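Side-chain contacts in uncharacterized protein (Escherichia coli UMEA 3162-1, PDB 4X5M), which carries sugars across the membrane down their concentration gradient as a homodimer, probably by rocking movements that open a cargo-binding cavity to each side in turn: residues E33-V37 / V38-M42; V76-I79 / T80-R84. All blocks are in the same frame, centred on the assembly; numbering follows the deposited sequence.

Contact 1: E33-V37 / V38-M42; sequences EGISV and VMYIM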
loop_
_atom_site.group_PDB
_atom_site.type_symbol
_atom_site.label_atom_id
_atom_site.label_comp_id
_atom_site.label_asym_id
_atom_site.label_seq_id
_atom_site.Cartn_x
_atom_site.Cartn_y
_atom_site.Cartn_z
ATOM N N GLU A 33 -17.736 1.698 6.626
ATOM C CA GLU A 33 -17.828 0.700 7.686
ATOM C C GLU A 33 -16.581 -0.182 7.720
ATOM O O GLU A 33 -16.150 -0.702 6.690
ATOM C CB GLU A 33 -19.079 -0.166 7.511
ATOM C CG GLU A 33 -20.371 0.500 7.967
ATOM N N GLY A 34 -16.003 -0.339 8.907
ATOM C CA GLY A 34 -14.833 -1.180 9.078
ATOM C C GLY A 34 -13.529 -0.412 8.997
ATOM O O GLY A 34 -12.508 -0.845 9.535
ATOM N N ILE A 35 -13.562 0.734 8.323
ATOM C CA ILE A 35 -12.372 1.560 8.158
ATOM C C ILE A 35 -11.900 2.136 9.489
ATOM O O ILE A 35 -12.656 2.808 10.190
ATOM C CB ILE A 35 -12.624 2.717 7.172
ATOM C CG1 ILE A 35 -12.944 2.167 5.781
ATOM C CG2 ILE A 35 -11.417 3.641 7.116
ATOM C CD1 ILE A 35 -13.178 3.236 4.738
ATOM N N SER A 36 -10.646 1.862 9.833
ATOM C CA SER A 36 -10.060 2.383 11.062
ATOM C C SER A 36 -9.434 3.754 10.844
ATOM O O SER A 36 -8.576 3.926 9.976
ATOM C CB SER A 36 -9.011 1.418 11.611
ATOM O OG SER A 36 -8.213 2.044 12.599
ATOM N N VAL A 37 -9.869 4.724 11.642
ATOM C CA VAL A 37 -9.316 6.072 11.589
ATOM C C VAL A 37 -7.828 6.062 11.925
ATOM O O VAL A 37 -7.024 6.698 11.241
ATOM C CB VAL A 37 -10.057 7.019 12.555
ATOM C CG1 VAL A 37 -9.374 8.377 12.604
ATOM C CG2 VAL A 37 -11.514 7.164 12.142
ATOM N N VAL A 38 -7.468 5.321 12.970
ATOM C CA VAL A 38 -6.081 5.231 13.419
ATOM C C VAL A 38 -5.164 4.663 12.338
ATOM O O VAL A 38 -4.074 5.186 12.100
ATOM C CB VAL A 38 -5.958 4.362 14.690
ATOM C CG1 VAL A 38 -4.495 4.121 15.038
ATOM C CG2 VAL A 38 -6.683 5.020 15.852
ATOM N N MET A 39 -5.613 3.600 11.677
ATOM C CA MET A 39 -4.815 2.967 10.632
ATOM C C MET A 39 -4.574 3.913 9.455
ATOM O O MET A 39 -3.480 3.944 8.893
ATOM C CB MET A 39 -5.484 1.676 10.142
ATOM C CG MET A 39 -5.488 0.551 11.167
ATOM S SD MET A 39 -5.681 -1.089 10.430
ATOM C CE MET A 39 -7.238 -0.908 9.570
ATOM N N TYR A 40 -5.590 4.690 9.092
ATOM C CA TYR A 40 -5.461 5.612 7.967
ATOM C C TYR A 40 -4.588 6.815 8.309
ATOM O O TYR A 40 -3.875 7.333 7.450
ATOM C CB TYR A 40 -6.840 6.074 7.489
ATOM C CG TYR A 40 -7.308 5.332 6.260
ATOM C CD1 TYR A 40 -7.900 4.081 6.365
ATOM C CD2 TYR A 40 -7.141 5.875 4.992
ATOM C CE1 TYR A 40 -8.323 3.392 5.244
ATOM C CE2 TYR A 40 -7.560 5.194 3.862
ATOM C CZ TYR A 40 -8.151 3.953 3.995
ATOM O OH TYR A 40 -8.570 3.270 2.876
ATOM N N ILE A 41 -4.642 7.257 9.562
ATOM C CA ILE A 41 -3.781 8.342 10.015
ATOM C C ILE A 41 -2.325 7.885 10.011
ATOM O O ILE A 41 -1.434 8.619 9.579
ATOM C CB ILE A 41 -4.174 8.837 11.422
ATOM C CG1 ILE A 41 -5.549 9.504 11.380
ATOM C CG2 ILE A 41 -3.139 9.815 11.958
ATOM C CD1 ILE A 41 -6.013 10.036 12.720
ATOM N N MET A 42 -2.091 6.665 10.486
ATOM C CA MET A 42 -0.764 6.063 10.421
ATOM C C MET A 42 -0.303 5.931 8.974
ATOM O O MET A 42 0.844 6.236 8.643
ATOM C CB MET A 42 -0.752 4.689 11.095
ATOM C CG MET A 42 -0.671 4.719 12.609
ATOM S SD MET A 42 -0.469 3.057 13.280
ATOM C CE MET A 42 0.947 2.491 12.338
HETATM O O HOH W 1 -9.530 3.923 14.610
#

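Contact 2: V76-I79 / T80-R84; sequences VLVI and TLINR. With OLA (oleic acid), chain D.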
loop_
_atom_site.group_PDB
_atom_site.type_symbol
_atom_site.label_atom_id
_atom_site.label_comp_id
_atom_site.label_asym_id
_atom_site.label_seq_id
_atom_site.Cartn_x
_atom_site.Cartn_y
_atom_site.Cartn_z
ATOM N N VAL A 76 -10.877 9.296 1.640
ATOM C CA VAL A 76 -11.439 8.169 2.378
ATOM C C VAL A 76 -11.493 8.464 3.877
ATOM O O VAL A 76 -12.503 8.206 4.534
ATOM C CB VAL A 76 -10.632 6.876 2.135
ATOM C CG1 VAL A 76 -11.062 5.782 3.102
ATOM C CG2 VAL A 76 -10.799 6.411 0.697
ATOM N N LEU A 77 -10.408 9.018 4.412
ATOM C CA LEU A 77 -10.362 9.375 5.827
ATOM C C LEU A 77 -11.351 10.496 6.142
ATOM O O LEU A 77 -12.014 10.472 7.180
ATOM C CB LEU A 77 -8.947 9.786 6.242
ATOM C CG LEU A 77 -8.775 10.198 7.710
ATOM C CD1 LEU A 77 -9.320 9.126 8.641
ATOM C CD2 LEU A 77 -7.318 10.487 8.030
ATOM N N VAL A 78 -11.449 11.470 5.239
ATOM C CA VAL A 78 -12.387 12.581 5.398
ATOM C C VAL A 78 -13.823 12.085 5.540
ATOM O O VAL A 78 -14.529 12.458 6.476
ATOM C CB VAL A 78 -12.314 13.563 4.209
ATOM C CG1 VAL A 78 -13.532 14.478 4.197
ATOM C CG2 VAL A 78 -11.035 14.378 4.267
ATOM N N ILE A 79 -14.244 11.238 4.605
ATOM C CA ILE A 79 -15.580 10.653 4.639
ATOM C C ILE A 79 -15.778 9.819 5.904
ATOM O O ILE A 79 -16.850 9.841 6.513
ATOM C CB ILE A 79 -15.842 9.778 3.394
ATOM C CG1 ILE A 79 -15.707 10.610 2.118
ATOM C CG2 ILE A 79 -17.220 9.137 3.464
ATOM C CD1 ILE A 79 -15.787 9.793 0.846
ATOM N N THR A 80 -14.735 9.095 6.299
ATOM C CA THR A 80 -14.783 8.268 7.501
ATOM C C THR A 80 -15.034 9.113 8.746
ATOM O O THR A 80 -15.858 8.762 9.591
ATOM C CB THR A 80 -13.478 7.467 7.692
ATOM O OG1 THR A 80 -13.275 6.601 6.569
ATOM C CG2 THR A 80 -13.545 6.629 8.960
ATOM N N LEU A 81 -14.323 10.231 8.846
ATOM C CA LEU A 81 -14.462 11.132 9.985
ATOM C C LEU A 81 -15.828 11.815 9.995
ATOM O O LEU A 81 -16.389 12.078 11.059
ATOM C CB LEU A 81 -13.345 12.178 9.973
ATOM C CG LEU A 81 -11.943 11.643 10.276
ATOM C CD1 LEU A 81 -10.887 12.712 10.042
ATOM C CD2 LEU A 81 -11.872 11.122 11.704
ATOM N N ILE A 82 -16.359 12.099 8.810
ATOM C CA ILE A 82 -17.689 12.686 8.691
ATOM C C ILE A 82 -18.758 11.693 9.144
ATOM O O ILE A 82 -19.640 12.036 9.933
ATOM C CB ILE A 82 -17.987 13.137 7.246
ATOM C CG1 ILE A 82 -17.097 14.320 6.857
ATOM C CG2 ILE A 82 -19.449 13.521 7.097
ATOM C CD1 ILE A 82 -17.315 14.811 5.439
ATOM N N ASN A 83 -18.672 10.463 8.646
ATOM C CA ASN A 83 -19.612 9.413 9.024
ATOM C C ASN A 83 -19.536 9.084 10.513
ATOM O O ASN A 83 -20.555 8.824 11.152
ATOM C CB ASN A 83 -19.362 8.142 8.208
ATOM C CG ASN A 83 -19.656 8.326 6.732
ATOM O OD1 ASN A 83 -19.085 7.640 5.885
ATOM N ND2 ASN A 83 -20.546 9.260 6.417
ATOM N N ARG A 84 -18.321 9.093 11.053
ATOM C CA ARG A 84 -18.099 8.825 12.471
ATOM C C ARG A 84 -18.831 9.832 13.353
ATOM O O ARG A 84 -19.381 9.477 14.396
ATOM C CB ARG A 84 -16.600 8.848 12.792
ATOM C CG ARG A 84 -16.286 8.915 14.281
ATOM C CD ARG A 84 -14.995 9.678 14.544
ATOM N NE ARG A 84 -13.818 8.815 14.524
ATOM C CZ ARG A 84 -13.231 8.326 15.612
ATOM N NH1 ARG A 84 -13.710 8.619 16.814
ATOM N NH2 ARG A 84 -12.163 7.549 15.501
HETATM C C1 OLA D . -15.402 13.809 -0.409
HETATM O O1 OLA D . -16.495 13.813 0.217
HETATM O O2 OLA D . -14.382 13.275 0.102
HETATM C C2 OLA D . -15.311 14.447 -1.777
HETATM C C3 OLA D . -13.856 14.615 -2.153
HETATM C C4 OLA D . -13.372 15.979 -1.712
HETATM C C5 OLA D . -11.860 15.990 -1.666
HETATM C C6 OLA D . -11.404 16.719 -0.422
HETATM C C7 OLA D . -10.163 16.053 0.130
HETATM C C8 OLA D . -9.698 16.787 1.370
HETATM C C9 OLA D . -9.028 18.083 0.969
HETATM C C10 OLA D . -8.043 18.601 1.731
HETATM C C11 OLA D . -7.595 17.890 2.990
HETATM C C12 OLA D . -6.353 18.565 3.533
HETATM C C13 OLA D . -5.147 18.123 2.733
HETATM C C14 OLA D . -4.010 19.100 2.934
HETATM C C15 OLA D . -2.817 18.661 2.113
HETATM C C16 OLA D . -1.657 19.608 2.334
HETATM C C17 OLA D . -0.367 18.900 1.984
HETATM C C18 OLA D . 0.766 19.899 1.927
#

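Contact 1: E33-V37 / V38-M42
V38, second residue of helix 37-57, has its backbone N tied to S36 through a water. That water accepts from V38 N at 3.0 Å and also hydrogen-bonds S36 OG, so it bridges the serine hydroxyl and the second amide of the helix. M39 comes next, and its N-H points almost straight at S36 OG, 3.2 Å away with an angle of 167° at the hydrogen. S36 can reach it because its chi1 of 166° turns OG away from its own backbone N and toward the first turn. This is an N-cap: S36 sits right before the helix and takes up an amide N-H of the first turn, where the helix itself has no earlier carbonyl to offer. With an alanine at S36, M39 N is likely to lose its capping acceptor and the water one of its partners, which would probably let the first turn fray. The thioether chain of M39 bends at chi3 and folds back alongside the serine, bringing M39 CE to 3.6 Å from S36 CB; M39 also packs on A18 of the second subunit. Y40 N then hydrogen-bonds S36 O, the first i to i+4 bond of the helix, so the capping residue is held by both its hydroxyl and its carbonyl. The Y40 ring makes one apolar contact: I35 CG2 lies 3.6 Å from Y40 CD1, approaching at a slant, while S36 O comes up to the rim of the ring, close to level with it. F19 of the second subunit meets the same ring edge-to-face. I41 N continues the i to i+4 pattern, bonding V37 O at 3.0 Å. The I41 side chain runs alongside the V37 side chain in the same direction, and I41 CD1 rests 3.7 Å from V37 CG1 on the surface.

Contact 2: V76-I79 / T80-R84
The chi1 of T80 (-60°) sets OG1 opposite the carbonyl carbon, which turns the hydroxyl back along the helix onto V76 O. I82 has a like first torsion for CG1, and its extended chain runs back beside V78. The hydroxyl of T80 donates to V76 O at 2.7 Å, from above the carbonyl plane. T80 N donates to the same oxygen at 3.0 Å from the opposite face, so one carbonyl is gripped by two donors of a single residue. Along this transmembrane helix the next amides follow the usual i to i+4 pattern: L81 N bonds L77 O at 2.9 Å, and N83 N bonds I79 O. Two apolar pairs join successive turns. L77 CD1 meets L81 CG at 4.0 Å, the two leucines crossing at a slant, and V78 runs alongside I82 with V78 CG1 against I82 CD1; L77 also touches L44 of helix 37-57. An oleic acid lies against the same turn: its carboxyl O2 comes within 3.6 Å of I79 CG1, and its chain passes V78 CG2. The buried threonine thus settles its hydroxyl at home, donating a hydrogen bond to a backbone carbonyl one turn earlier, so that its donor need is met within its own helix.

Overall arrangement
Contact 1 is largely a surface contact where a loop runs into helix 37-57, whereas contact 2 lies partly buried within helix 60-86, the next helix in the chain. Their centres are about 9 Å apart and they touch directly: I35 and Y40 of 33-42 pack on V76, and I35 also meets T80, joining the start of one helix to the flank of the other. Each uses a side-chain hydroxyl on its own backbone, but in opposite senses: the serine accepts at a helix start, the threonine donates within a helix. Contact 1 reaches the second subunit; no other protein chain touches contact 2, which instead meets an oleic acid.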